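Local coordinates for protein VP1 (Polyomavirus HPyV7, PDB 4PCH) that probably builds the outer shell of the T=7 icosahedral virion as pentamers, represented here by its jelly-roll core, and serves in attachment to host cells, at residues V65-E70 / F222-L227; W83-L88 / F262-R267; D129-N134 / D153-Q158. All coordinates share one frame; numbering follows the deposited sequence.

Interaction 1 of 3, residues V65-E70 / F222-L227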
ATOM      1  N   VAL B  65      -0.894  33.080   8.293  1.00 15.20           N
ATOM      2  CA  VAL B  65      -2.189  33.666   8.606  1.00 15.30           C
ATOM      3  C   VAL B  65      -2.530  34.582   7.445  1.00 16.99           C
ATOM      4  O   VAL B  65      -1.847  35.588   7.205  1.00 18.20           O
ATOM      5  CB  VAL B  65      -2.206  34.441   9.923  1.00 17.34           C
ATOM      6  CG1 VAL B  65      -3.635  34.843  10.262  1.00 20.04           C
ATOM      7  CG2 VAL B  65      -1.646  33.598  11.058  1.00 18.07           C
ATOM      8  N   ILE B  66      -3.587  34.209   6.732  1.00 15.61           N
ATOM      9  CA  ILE B  66      -3.947  34.830   5.469  1.00 19.83           C
ATOM     10  C   ILE B  66      -5.199  35.668   5.696  1.00 17.57           C
ATOM     11  O   ILE B  66      -6.240  35.138   6.060  1.00 16.87           O
ATOM     12  CB  ILE B  66      -4.257  33.778   4.371  1.00 21.03           C
ATOM     13  CG1 ILE B  66      -3.138  32.731   4.226  1.00 25.05           C
ATOM     14  CG2 ILE B  66      -4.495  34.474   3.040  1.00 24.41           C
ATOM     15  CD1 ILE B  66      -1.768  33.311   4.042  1.00 25.93           C
ATOM     16  N   ASN B  67      -5.089  36.965   5.464  1.00 18.70           N
ATOM     17  CA  ASN B  67      -6.230  37.849   5.626  0.70 19.63           C
ATOM     18  C   ASN B  67      -7.262  37.640   4.488  1.00 20.20           C
ATOM     19  O   ASN B  67      -6.916  37.427   3.339  1.00 20.69           O
ATOM     20  CB  ASN B  67      -5.773  39.300   5.723  0.70 22.55           C
ATOM     21  CG  ASN B  67      -4.853  39.556   6.920  0.70 24.62           C
ATOM     22  OD1 ASN B  67      -5.018  38.973   8.000  0.70 24.83           O
ATOM     23  ND2 ASN B  67      -3.890  40.421   6.732  0.70 27.08           N
ATOM     24  N   LEU B  68      -8.534  37.692   4.835  1.00 17.42           N
ATOM     25  CA  LEU B  68      -9.606  37.535   3.868  1.00 17.78           C
ATOM     26  C   LEU B  68     -10.225  38.908   3.651  1.00 17.15           C
ATOM     27  O   LEU B  68     -10.047  39.791   4.459  1.00 18.28           O
ATOM     28  CB  LEU B  68     -10.655  36.563   4.410  1.00 17.36           C
ATOM     29  CG  LEU B  68     -10.053  35.195   4.747  1.00 17.73           C
ATOM     30  CD1 LEU B  68     -11.054  34.354   5.504  1.00 17.71           C
ATOM     31  CD2 LEU B  68      -9.594  34.466   3.500  1.00 18.63           C
ATOM     32  N   PRO B  69     -10.995  39.082   2.569  1.00 17.98           N
ATOM     33  CA  PRO B  69     -11.549  40.399   2.322  1.00 18.49           C
ATOM     34  C   PRO B  69     -12.533  40.863   3.385  1.00 18.77           C
ATOM     35  O   PRO B  69     -13.234  40.043   3.961  1.00 17.70           O
ATOM     36  CB  PRO B  69     -12.248  40.239   0.970  1.00 20.70           C
ATOM     37  CG  PRO B  69     -11.613  39.061   0.340  1.00 20.00           C
ATOM     38  CD  PRO B  69     -11.263  38.144   1.472  1.00 18.11           C
ATOM     39  N   GLU B  70     -12.599  42.167   3.633  1.00 20.09           N
ATOM     40  CA  GLU B  70     -13.650  42.702   4.491  1.00 21.58           C
ATOM     41  C   GLU B  70     -15.016  42.357   3.846  1.00 21.99           C
ATOM     42  O   GLU B  70     -15.165  42.401   2.625  1.00 21.83           O
ATOM     43  CB  GLU B  70     -13.522  44.219   4.638  1.00 27.22           C
ATOM     44  CG  GLU B  70     -14.644  44.858   5.440  1.00 34.52           C
ATOM     45  CD  GLU B  70     -14.550  46.362   5.476  1.00 45.38           C
ATOM     46  OE1 GLU B  70     -13.417  46.880   5.346  1.00 58.29           O
ATOM     47  OE2 GLU B  70     -15.605  47.024   5.625  1.00 56.65           O
ATOM     48  N   PHE B 222     -12.469  35.648  12.596  1.00 15.37           N
ATOM     49  CA  PHE B 222     -11.540  36.745  12.882  1.00 17.35           C
ATOM     50  C   PHE B 222     -11.086  37.457  11.617  1.00 19.48           C
ATOM     51  O   PHE B 222     -10.249  38.351  11.710  1.00 23.48           O
ATOM     52  CB  PHE B 222     -10.290  36.252  13.637  1.00 16.27           C
ATOM     53  CG  PHE B 222     -10.578  35.526  14.925  1.00 16.16           C
ATOM     54  CD1 PHE B 222     -11.685  35.805  15.689  1.00 16.30           C
ATOM     55  CD2 PHE B 222      -9.669  34.584  15.396  1.00 16.18           C
ATOM     56  CE1 PHE B 222     -11.914  35.142  16.885  1.00 17.61           C
ATOM     57  CE2 PHE B 222      -9.885  33.933  16.590  1.00 17.03           C
ATOM     58  CZ  PHE B 222     -11.000  34.203  17.329  1.00 17.70           C
ATOM     59  N   GLY B 223     -11.563  37.012  10.446  1.00 16.20           N
ATOM     60  CA  GLY B 223     -11.223  37.648   9.164  1.00 18.71           C
ATOM     61  C   GLY B 223      -9.973  37.137   8.470  1.00 16.23           C
ATOM     62  O   GLY B 223      -9.499  37.724   7.487  1.00 18.26           O
ATOM     63  N   SER B 224      -9.433  36.031   8.974  1.00 14.32           N
ATOM     64  CA  SER B 224      -8.271  35.396   8.398  1.00 14.40           C
ATOM     65  C   SER B 224      -8.451  33.894   8.455  1.00 15.98           C
ATOM     66  O   SER B 224      -9.216  33.398   9.267  1.00 15.07           O
ATOM     67  CB  SER B 224      -6.999  35.706   9.203  1.00 17.92           C
ATOM     68  OG  SER B 224      -6.696  37.069   9.251  1.00 22.52           O
ATOM     69  N   VAL B 225      -7.686  33.198   7.620  1.00 15.56           N
ATOM     70  CA  VAL B 225      -7.600  31.735   7.665  1.00 15.05           C
ATOM     71  C   VAL B 225      -6.183  31.371   8.117  1.00 15.24           C
ATOM     72  O   VAL B 225      -5.207  32.014   7.722  1.00 14.35           O
ATOM     73  CB  VAL B 225      -8.011  31.087   6.336  1.00 17.28           C
ATOM     74  CG1 VAL B 225      -7.129  31.499   5.186  1.00 16.33           C
ATOM     75  CG2 VAL B 225      -8.035  29.566   6.453  1.00 17.06           C
ATOM     76  N   TYR B 226      -6.094  30.337   8.949  1.00 13.87           N
ATOM     77  CA  TYR B 226      -4.863  29.948   9.619  1.00 12.73           C
ATOM     78  C   TYR B 226      -4.457  28.617   9.014  1.00 12.53           C
ATOM     79  O   TYR B 226      -5.269  27.678   9.010  1.00 13.09           O
ATOM     80  CB  TYR B 226      -5.090  29.781  11.129  1.00 16.01           C
ATOM     81  CG  TYR B 226      -5.365  31.109  11.828  1.00 14.47           C
ATOM     82  CD1 TYR B 226      -6.535  31.790  11.591  1.00 17.18           C
ATOM     83  CD2 TYR B 226      -4.440  31.675  12.694  1.00 16.91           C
ATOM     84  CE1 TYR B 226      -6.787  33.013  12.190  1.00 19.54           C
ATOM     85  CE2 TYR B 226      -4.678  32.885  13.306  1.00 20.83           C
ATOM     86  CZ  TYR B 226      -5.862  33.558  13.041  1.00 19.84           C
ATOM     87  OH  TYR B 226      -6.143  34.764  13.620  1.00 23.48           O
ATOM     88  N   LEU B 227      -3.257  28.594   8.442  1.00 12.59           N
ATOM     89  CA  LEU B 227      -2.668  27.393   7.821  1.00 11.18           C
ATOM     90  C   LEU B 227      -1.477  26.953   8.619  1.00 12.37           C
ATOM     91  O   LEU B 227      -0.683  27.782   9.049  1.00 11.72           O
ATOM     92  CB  LEU B 227      -2.236  27.712   6.394  1.00 12.92           C
ATOM     93  CG  LEU B 227      -3.374  28.187   5.479  1.00 13.72           C
ATOM     94  CD1 LEU B 227      -2.811  28.584   4.134  1.00 14.19           C
ATOM     95  CD2 LEU B 227      -4.486  27.148   5.362  1.00 14.05           C
TER
HETATM   96  O   HOH W   1     -10.171  40.170   6.987  1.00 26.51           O
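Ile66 sets its CB against CG1 of Val225, 3.8 Å away, and this pair is the apolar centre of an antiparallel bridge between strands 62-67 and 224-236, the C and H strands of the VP1 jelly roll. Val225 places CG1 between its own backbone N and carbonyl carbon (chi1 61°), which brings this methyl up to Ile66 CB and also to CD2 of Leu68, at 4.2 Å. On the same face, Leu227 CD1 slants across to Ile66 CG1, again at 4.2 Å. Phe262 and Val264 of the facing sheet touch Leu227, so this side looks into the sandwich: Leu68, Val225 and Leu227 are buried there, with Ile66 at the margin beside Val23.

The other face carries Val65 and Tyr226, which run side by side. Val65 CG1, anti to its backbone nitrogen, lies over the phenol ring in a CH-pi contact, 3.9 Å from the ring centroid and only 16° off the normal; CG2 stays above the same side of the ring, beyond its CD2-CE2 bond.

The backbones are stitched around the central pair. Ile66 and Val225 exchange two hydrogen bonds, the Ile66 N to Val225 O one being 2.9 Å long and almost straight, and non-hydrogen-bonded pairs lie before and after them. Where strand 62-67 runs out, Leu68 N continues the ladder by donating to Gly223 O at 2.8 Å. A water donates to this carbonyl and also to Leu68 O at 2.6 Å, bridging the two where the ladder ends.

At the polar edge, in one of the two conformers modelled for Asn67, Ser224 OG donates to Asn67 OD1 at 2.8 Å, lying in the amide plane on an oxygen lone pair.

Interaction 2 of 3, residues W83-L88 / F262-R267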
ATOM      1  N   TRP B  83     -16.738  34.611   6.449  1.00 15.30           N
ATOM      2  CA  TRP B  83     -16.197  33.691   5.462  1.00 14.56           C
ATOM      3  C   TRP B  83     -16.140  32.286   6.044  1.00 14.74           C
ATOM      4  O   TRP B  83     -15.692  32.088   7.181  1.00 15.49           O
ATOM      5  CB  TRP B  83     -14.807  34.099   5.042  1.00 14.87           C
ATOM      6  CG  TRP B  83     -14.761  35.355   4.239  1.00 15.17           C
ATOM      7  CD1 TRP B  83     -14.194  36.547   4.611  1.00 16.34           C
ATOM      8  CD2 TRP B  83     -15.228  35.532   2.896  1.00 14.92           C
ATOM      9  NE1 TRP B  83     -14.318  37.455   3.598  1.00 15.61           N
ATOM     10  CE2 TRP B  83     -14.946  36.861   2.535  1.00 15.91           C
ATOM     11  CE3 TRP B  83     -15.883  34.704   1.974  1.00 14.84           C
ATOM     12  CZ2 TRP B  83     -15.299  37.390   1.288  1.00 16.48           C
ATOM     13  CZ3 TRP B  83     -16.212  35.218   0.730  1.00 16.36           C
ATOM     14  CH2 TRP B  83     -15.921  36.546   0.397  1.00 17.50           C
ATOM     15  N   GLU B  84     -16.624  31.332   5.258  1.00 13.89           N
ATOM     16  CA  GLU B  84     -16.589  29.906   5.583  1.00 13.96           C
ATOM     17  C   GLU B  84     -15.724  29.167   4.555  1.00 14.68           C
ATOM     18  O   GLU B  84     -16.022  29.197   3.348  1.00 13.10           O
ATOM     19  CB  GLU B  84     -18.021  29.354   5.559  1.00 14.91           C
ATOM     20  CG  GLU B  84     -18.153  27.858   5.780  1.00 14.95           C
ATOM     21  CD  GLU B  84     -19.518  27.302   5.369  1.00 16.10           C
ATOM     22  OE1 GLU B  84     -20.340  28.079   4.816  1.00 16.71           O
ATOM     23  OE2 GLU B  84     -19.749  26.087   5.567  1.00 18.10           O
ATOM     24  N   ALA B  85     -14.664  28.514   5.030  1.00 12.59           N
ATOM     25  CA  ALA B  85     -13.779  27.773   4.153  1.00 14.15           C
ATOM     26  C   ALA B  85     -14.317  26.349   4.083  1.00 14.89           C
ATOM     27  O   ALA B  85     -14.365  25.652   5.093  1.00 14.37           O
ATOM     28  CB  ALA B  85     -12.348  27.793   4.665  1.00 15.44           C
ATOM     29  N   TYR B  86     -14.776  25.948   2.900  1.00 13.99           N
ATOM     30  CA  TYR B  86     -15.500  24.680   2.731  1.00 15.04           C
ATOM     31  C   TYR B  86     -14.708  23.606   1.981  1.00 14.82           C
ATOM     32  O   TYR B  86     -15.107  22.450   1.966  1.00 15.74           O
ATOM     33  CB  TYR B  86     -16.862  24.915   2.057  1.00 16.11           C
ATOM     34  CG  TYR B  86     -16.776  25.534   0.679  1.00 17.98           C
ATOM     35  CD1 TYR B  86     -16.778  26.908   0.511  1.00 16.68           C
ATOM     36  CD2 TYR B  86     -16.691  24.738  -0.455  1.00 18.16           C
ATOM     37  CE1 TYR B  86     -16.693  27.482  -0.754  1.00 18.39           C
ATOM     38  CE2 TYR B  86     -16.616  25.292  -1.715  1.00 18.65           C
ATOM     39  CZ  TYR B  86     -16.612  26.654  -1.868  1.00 19.19           C
ATOM     40  OH  TYR B  86     -16.525  27.149  -3.140  1.00 19.43           O
ATOM     41  N   ARG B  87     -13.566  23.974   1.407  1.00 14.38           N
ATOM     42  CA  ARG B  87     -12.789  23.038   0.599  1.00 16.17           C
ATOM     43  C   ARG B  87     -11.395  23.590   0.470  1.00 17.08           C
ATOM     44  O   ARG B  87     -11.206  24.807   0.439  1.00 14.86           O
ATOM     45  CB  ARG B  87     -13.460  22.902  -0.790  1.00 20.96           C
ATOM     46  CG  ARG B  87     -12.731  22.131  -1.868  1.00 30.49           C
ATOM     47  CD  ARG B  87     -13.692  21.691  -2.988  1.00 36.71           C
ATOM     48  NE  ARG B  87     -14.118  22.771  -3.890  1.00 49.31           N
ATOM     49  CZ  ARG B  87     -13.387  23.256  -4.900  1.00 52.00           C
ATOM     50  NH1 ARG B  87     -12.165  22.799  -5.141  1.00 37.66           N
ATOM     51  NH2 ARG B  87     -13.868  24.225  -5.667  1.00 43.56           N
ATOM     52  N   LEU B  88     -10.406  22.702   0.421  1.00 15.40           N
ATOM     53  CA  LEU B  88      -9.065  23.151   0.074  1.00 14.74           C
ATOM     54  C   LEU B  88      -8.374  22.160  -0.838  1.00 14.73           C
ATOM     55  O   LEU B  88      -8.765  20.992  -0.911  1.00 14.06           O
ATOM     56  CB  LEU B  88      -8.228  23.436   1.305  1.00 14.97           C
ATOM     57  CG  LEU B  88      -7.741  22.319   2.218  1.00 15.46           C
ATOM     58  CD1 LEU B  88      -6.587  21.510   1.614  1.00 17.38           C
ATOM     59  CD2 LEU B  88      -7.312  22.881   3.560  1.00 19.81           C
ATOM     60  N   PHE B 262      -1.330  25.597  -0.572  1.00 10.81           N
ATOM     61  CA  PHE B 262      -2.733  25.507  -0.179  1.00 11.38           C
ATOM     62  C   PHE B 262      -3.537  26.425  -1.084  1.00 12.44           C
ATOM     63  O   PHE B 262      -3.088  27.533  -1.388  1.00 13.24           O
ATOM     64  CB  PHE B 262      -2.975  26.024   1.235  1.00 12.61           C
ATOM     65  CG  PHE B 262      -2.393  25.179   2.340  1.00 12.52           C
ATOM     66  CD1 PHE B 262      -1.063  25.307   2.704  1.00 12.30           C
ATOM     67  CD2 PHE B 262      -3.198  24.268   3.039  1.00 14.25           C
ATOM     68  CE1 PHE B 262      -0.545  24.571   3.765  1.00 12.72           C
ATOM     69  CE2 PHE B 262      -2.684  23.528   4.099  1.00 13.14           C
ATOM     70  CZ  PHE B 262      -1.345  23.699   4.465  1.00 12.70           C
ATOM     71  N   ARG B 263      -4.713  25.968  -1.521  1.00 12.34           N
ATOM     72  CA  ARG B 263      -5.734  26.842  -2.096  1.00 12.40           C
ATOM     73  C   ARG B 263      -6.994  26.644  -1.247  1.00 14.50           C
ATOM     74  O   ARG B 263      -7.507  25.535  -1.130  1.00 13.70           O
ATOM     75  CB  ARG B 263      -6.041  26.481  -3.563  1.00 14.74           C
ATOM     76  CG  ARG B 263      -7.067  27.413  -4.206  1.00 15.77           C
ATOM     77  CD  ARG B 263      -7.417  27.039  -5.637  1.00 17.53           C
ATOM     78  NE  ARG B 263      -6.272  26.925  -6.541  1.00 16.85           N
ATOM     79  CZ  ARG B 263      -5.665  25.792  -6.901  1.00 18.51           C
ATOM     80  NH1 ARG B 263      -4.640  25.851  -7.742  1.00 17.91           N
ATOM     81  NH2 ARG B 263      -6.024  24.594  -6.400  1.00 17.02           N
ATOM     82  N   VAL B 264      -7.496  27.718  -0.660  1.00 12.48           N
ATOM     83  CA  VAL B 264      -8.624  27.606   0.269  1.00 13.95           C
ATOM     84  C   VAL B 264      -9.818  28.278  -0.390  1.00 15.49           C
ATOM     85  O   VAL B 264      -9.723  29.454  -0.802  1.00 14.56           O
ATOM     86  CB  VAL B 264      -8.304  28.295   1.623  1.00 13.93           C
ATOM     87  CG1 VAL B 264      -9.488  28.208   2.570  1.00 14.18           C
ATOM     88  CG2 VAL B 264      -7.088  27.655   2.296  1.00 16.05           C
ATOM     89  N   HIS B 265     -10.938  27.558  -0.480  1.00 14.11           N
ATOM     90  CA  HIS B 265     -12.150  28.090  -1.076  1.00 14.85           C
ATOM     91  C   HIS B 265     -13.134  28.505  -0.020  1.00 15.04           C
ATOM     92  O   HIS B 265     -13.457  27.723   0.868  1.00 14.40           O
ATOM     93  CB  HIS B 265     -12.784  27.035  -1.956  1.00 15.00           C
ATOM     94  CG  HIS B 265     -11.865  26.520  -3.009  1.00 15.60           C
ATOM     95  ND1 HIS B 265     -11.927  26.949  -4.319  1.00 19.12           N
ATOM     96  CD2 HIS B 265     -10.863  25.615  -2.955  1.00 16.70           C
ATOM     97  CE1 HIS B 265     -10.999  26.325  -5.024  1.00 20.04           C
ATOM     98  NE2 HIS B 265     -10.334  25.524  -4.215  1.00 16.68           N
ATOM     99  N   CYS B 266     -13.615  29.736  -0.134  1.00 14.40           N
ATOM    100  CA  CYS B 266     -14.496  30.354   0.879  1.00 15.31           C
ATOM    101  C   CYS B 266     -15.808  30.826   0.264  1.00 15.40           C
ATOM    102  O   CYS B 266     -15.862  31.219  -0.900  1.00 15.74           O
ATOM    103  CB  CYS B 266     -13.826  31.557   1.519  1.00 15.43           C
ATOM    104  SG  CYS B 266     -12.274  31.169   2.347  1.00 18.13           S
ATOM    105  N   ARG B 267     -16.855  30.758   1.070  1.00 16.41           N
ATOM    106  CA  ARG B 267     -18.160  31.339   0.753  1.00 17.00           C
ATOM    107  C   ARG B 267     -18.614  32.081   2.015  1.00 15.95           C
ATOM    108  O   ARG B 267     -17.930  32.058   3.030  1.00 17.47           O
ATOM    109  CB  ARG B 267     -19.191  30.263   0.354  1.00 18.71           C
ATOM    110  CG  ARG B 267     -19.509  29.275   1.468  1.00 18.44           C
ATOM    111  CD  ARG B 267     -20.165  28.000   0.966  1.00 20.55           C
ATOM    112  NE  ARG B 267     -20.309  27.042   2.059  1.00 20.63           N
ATOM    113  CZ  ARG B 267     -20.453  25.728   1.905  1.00 24.32           C
ATOM    114  NH1 ARG B 267     -20.548  25.190   0.683  1.00 25.13           N
ATOM    115  NH2 ARG B 267     -20.531  24.951   2.981  1.00 22.79           N
TER
HETATM  116  O   HOH W   2     -15.236  29.670  -3.210  1.00 25.14           O
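Glu84 and Arg267, Tyr86 and Arg267, and Arg87 and His265 are the pairs that carry the charged face of strands 79-93 and 253-271, antiparallel neighbours in the BIDG sheet of the jelly roll. The ladder contains a beta bulge: Tyr86 is the extra residue between the Ala85-Cys266 and Arg87-His265 pairs, with Tyr86 N donating to His265 O and His265 N to Arg87 O. Before the bulge, Glu84 and Arg267 form a regular hydrogen-bonded pair.

The salt bridge is a side-on, two-nitrogen grip. Arg267 NE donates to Glu84 OE1 at 2.9 Å, and Arg267 NH2 to Glu84 OE2 at 2.9 Å. Both oxygens lie near the guanidinium plane but are approached from above the carboxylate, the two planes being steeply inclined. Arg269 NE also bridges to OE1, and Gly217 N binds OE2, so both oxygens have a second partner.

Two stacks are built on the bulge residues. The Arg267 guanidinium is nearly parallel to the Tyr86 ring (9°) but offset, its centre over Tyr86 CB and NH1 over the ring's rim, while His265 CB rests over the opposite face. A chi1 of 60° folds the Tyr86 ring back over segment 262-267. The Arg87 guanidinium stacks on the His265 imidazole, centres 3.8 Å apart and planes at 28°. Glu89 serves both partners, through a salt bridge to Arg87 NH1 and a hydrogen bond to His265 NE2; Arg87 NH2 reaches Glu213 of a neighbouring subunit.

The other face is apolar. Ala85 CB meets Val264 CG1 at 3.6 Å, and Cys266 CB packs obliquely against Trp83 CE3 at 3.8 Å.

Finally, one water lies 2.8 Å from Tyr86 OH and donates to Cys266 O at 2.9 Å.

Interaction 3 of 3, residues D129-N134 / D153-Q158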
ATOM      1  N   ASP B 129      -4.414  24.017  17.870  1.00 12.66           N
ATOM      2  CA  ASP B 129      -4.235  23.556  19.258  1.00 14.34           C
ATOM      3  C   ASP B 129      -3.331  22.317  19.247  1.00 11.79           C
ATOM      4  O   ASP B 129      -3.596  21.345  18.480  1.00 13.11           O
ATOM      5  CB  ASP B 129      -5.587  23.188  19.868  1.00 15.63           C
ATOM      6  CG  ASP B 129      -6.543  24.359  19.943  1.00 16.93           C
ATOM      7  OD1 ASP B 129      -6.198  25.393  20.594  1.00 19.05           O
ATOM      8  OD2 ASP B 129      -7.663  24.234  19.380  1.00 17.56           O
ATOM      9  N   VAL B 130      -2.300  22.336  20.111  1.00 11.68           N
ATOM     10  CA  VAL B 130      -1.343  21.214  20.212  1.00 12.48           C
ATOM     11  C   VAL B 130      -1.138  20.792  21.663  1.00 12.64           C
ATOM     12  O   VAL B 130      -1.396  21.549  22.616  1.00 13.40           O
ATOM     13  CB  VAL B 130       0.061  21.560  19.608  1.00 12.49           C
ATOM     14  CG1 VAL B 130      -0.001  21.490  18.099  1.00 14.45           C
ATOM     15  CG2 VAL B 130       0.546  22.919  20.079  1.00 13.97           C
ATOM     16  N   ILE B 131      -0.680  19.555  21.819  1.00 13.31           N
ATOM     17  CA  ILE B 131      -0.310  19.010  23.105  1.00 13.80           C
ATOM     18  C   ILE B 131       1.211  18.821  23.125  1.00 13.55           C
ATOM     19  O   ILE B 131       1.808  18.316  22.152  1.00 15.37           O
ATOM     20  CB  ILE B 131      -0.994  17.660  23.383  1.00 14.80           C
ATOM     21  CG1 ILE B 131      -2.503  17.738  23.182  1.00 17.04           C
ATOM     22  CG2 ILE B 131      -0.673  17.195  24.797  1.00 15.02           C
ATOM     23  CD1 ILE B 131      -3.174  16.398  23.306  1.00 16.89           C
ATOM     24  N   GLY B 132       1.835  19.273  24.196  1.00 13.12           N
ATOM     25  CA  GLY B 132       3.287  19.107  24.379  1.00 13.81           C
ATOM     26  C   GLY B 132       3.598  17.756  24.977  1.00 14.15           C
ATOM     27  O   GLY B 132       3.062  17.422  26.022  1.00 15.59           O
ATOM     28  N   ILE B 133       4.432  16.959  24.302  1.00 14.21           N
ATOM     29  CA  ILE B 133       4.807  15.646  24.812  1.00 14.50           C
ATOM     30  C   ILE B 133       6.295  15.464  24.634  1.00 12.77           C
ATOM     31  O   ILE B 133       6.801  15.632  23.535  1.00 13.92           O
ATOM     32  CB  ILE B 133       4.134  14.488  24.019  1.00 13.20           C
ATOM     33  CG1 ILE B 133       2.619  14.608  24.119  1.00 15.08           C
ATOM     34  CG2 ILE B 133       4.627  13.145  24.547  1.00 13.72           C
ATOM     35  CD1 ILE B 133       2.059  14.232  25.459  1.00 16.80           C
ATOM     36  N   ASN B 134       6.984  15.165  25.725  1.00 15.03           N
ATOM     37  CA  ASN B 134       8.386  14.745  25.622  1.00 15.23           C
ATOM     38  C   ASN B 134       8.366  13.209  25.710  1.00 13.99           C
ATOM     39  O   ASN B 134       7.958  12.681  26.736  1.00 15.11           O
ATOM     40  CB  ASN B 134       9.229  15.350  26.730  1.00 16.85           C
ATOM     41  CG  ASN B 134      10.716  15.033  26.558  1.00 19.36           C
ATOM     42  OD1 ASN B 134      11.069  13.981  26.040  1.00 18.56           O
ATOM     43  ND2 ASN B 134      11.586  15.959  26.966  1.00 20.94           N
ATOM     44  N   ASP B 153       5.021  12.469  29.107  1.00 17.57           N
ATOM     45  CA  ASP B 153       5.190  11.552  27.967  1.00 18.00           C
ATOM     46  C   ASP B 153       3.855  10.953  27.495  1.00 17.98           C
ATOM     47  O   ASP B 153       3.823  10.155  26.559  1.00 15.38           O
ATOM     48  CB  ASP B 153       6.197  10.426  28.316  1.00 18.44           C
ATOM     49  CG  ASP B 153       5.658   9.442  29.335  1.00 21.07           C
ATOM     50  OD1 ASP B 153       4.843   9.827  30.181  1.00 27.08           O
ATOM     51  OD2 ASP B 153       6.088   8.286  29.330  1.00 26.84           O
ATOM     52  N   VAL B 154       2.756  11.365  28.119  1.00 17.04           N
ATOM     53  CA  VAL B 154       1.431  10.897  27.714  1.00 17.75           C
ATOM     54  C   VAL B 154       0.509  12.094  27.585  1.00 18.49           C
ATOM     55  O   VAL B 154       0.684  13.119  28.269  1.00 16.99           O
ATOM     56  CB  VAL B 154       0.817   9.885  28.692  1.00 19.10           C
ATOM     57  CG1 VAL B 154       1.593   8.566  28.623  1.00 19.74           C
ATOM     58  CG2 VAL B 154       0.786  10.410  30.106  1.00 20.86           C
ATOM     59  N   ALA B 155      -0.521  11.904  26.784  1.00 17.00           N
ATOM     60  CA  ALA B 155      -1.497  12.941  26.473  1.00 17.36           C
ATOM     61  C   ALA B 155      -2.598  13.017  27.505  1.00 19.57           C
ATOM     62  O   ALA B 155      -3.809  12.968  27.181  1.00 20.44           O
ATOM     63  CB  ALA B 155      -2.048  12.697  25.076  1.00 18.30           C
ATOM     64  N   SER B 156      -2.180  13.192  28.759  1.00 18.96           N
ATOM     65  CA  SER B 156      -3.063  13.302  29.892  1.00 21.10           C
ATOM     66  C   SER B 156      -3.732  14.676  29.948  1.00 22.35           C
ATOM     67  O   SER B 156      -3.367  15.586  29.204  1.00 21.51           O
ATOM     68  CB  SER B 156      -2.287  13.099  31.185  1.00 23.21           C
ATOM     69  OG  SER B 156      -1.367  14.150  31.353  1.00 25.88           O
ATOM     70  N   LEU B 157      -4.700  14.794  30.857  1.00 25.54           N
ATOM     71  CA  LEU B 157      -5.374  16.059  31.092  1.00 30.25           C
ATOM     72  C   LEU B 157      -4.385  17.138  31.516  1.00 28.04           C
ATOM     73  O   LEU B 157      -4.624  18.310  31.270  1.00 31.45           O
ATOM     74  CB  LEU B 157      -6.450  15.899  32.168  1.00 33.88           C
ATOM     75  CG  LEU B 157      -7.686  15.065  31.814  1.00 43.04           C
ATOM     76  CD1 LEU B 157      -8.553  14.873  33.053  1.00 44.30           C
ATOM     77  CD2 LEU B 157      -8.482  15.722  30.693  1.00 46.37           C
ATOM     78  N   GLN B 158      -3.288  16.721  32.147  1.00 28.48           N
ATOM     79  CA  GLN B 158      -2.237  17.596  32.650  1.00 32.74           C
ATOM     80  C   GLN B 158      -1.133  17.977  31.654  1.00 33.73           C
ATOM     81  O   GLN B 158      -0.326  18.861  31.953  1.00 29.11           O
ATOM     82  CB  GLN B 158      -1.538  16.909  33.834  1.00 38.76           C
ATOM     83  CG  GLN B 158      -2.392  16.780  35.088  1.00 47.72           C
ATOM     84  CD  GLN B 158      -3.353  15.606  35.050  1.00 46.90           C
ATOM     85  OE1 GLN B 158      -3.117  14.600  34.371  1.00 41.45           O
ATOM     86  NE2 GLN B 158      -4.441  15.724  35.796  1.00 49.01           N
TER
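Ile133 lays its CD1 methyl on the peptide between Val154 and Ala155, 3.3 Å from Val154 O and 3.7 Å from Ala155 N. Its other branch, CG2, rests on Asp153 O at 3.7 Å, so one side chain spans two successive peptide groups. CG1 stands anti to the carbonyl carbon of Ile133 (chi1 -60°) and CG2 anti to its backbone N, which splits the two branches along the 153-158 loop. Two residues back, Ile131 points the same way and brings CD1 to 4.3 Å from Ala155 CB. At the far end the backbones themselves approach: Asp153 CA makes a CA-H...O contact with Asn134 O at 3.2 Å, and Asp153 CB lies beside the same oxygen.

The loop is shaped by an inverse gamma turn centred on Ala155, closed by Ser156 N donating to Val154 O at 2.9 Å. Ser152 OG binds Val154 O as well, so the carbonyl under the Ile133 methyl already has two polar partners. On the other segment, Asn134 is steadied through OD1 to Asp136 N and ND2 to Leu140 O. Strand 129-132 is the middle strand of a small sheet, between 161-163 and 174-176, in the long excursion that joins jelly-roll strands 117-124 and 184-191.

Another subunit of the pentamer closes over this region. Its Leu93 packs on Ile131 and Ala155, its Tyr258 on Ile133, and its Ser42 OG hydrogen-bonds to Asp153 O.

The two segments thus meet through aliphatic groups, peptide surfaces and one CA-H...O contact. The contact between them is itself nonpolar and not directional, while the loop's directional bonds run to the turn, to Arg161 from Ser156 O, and to the neighbouring subunit, which Ala155 also reaches through its backbone.

Interactions 1 and 2 belong to the two facing sheets of one jelly roll, CHEF and BIDG, with centres 11 Å apart. They touch: Leu227 packs on Phe262 and Val264, Leu68 on Trp83, and Pro69 O probably takes a hydrogen bond from Trp83 NE1. Interaction 1 is partly exposed and lies at the end of its strands; interaction 2 is buried and far richer in charge, reaching one neighbouring subunit through Arg87. Interaction 3 stands apart, 28 and 30 Å from them between centres, in an excursion between strands. It too is buried, but with a different subunit helping to cover it, and it has neither a beta ladder nor salt bridges.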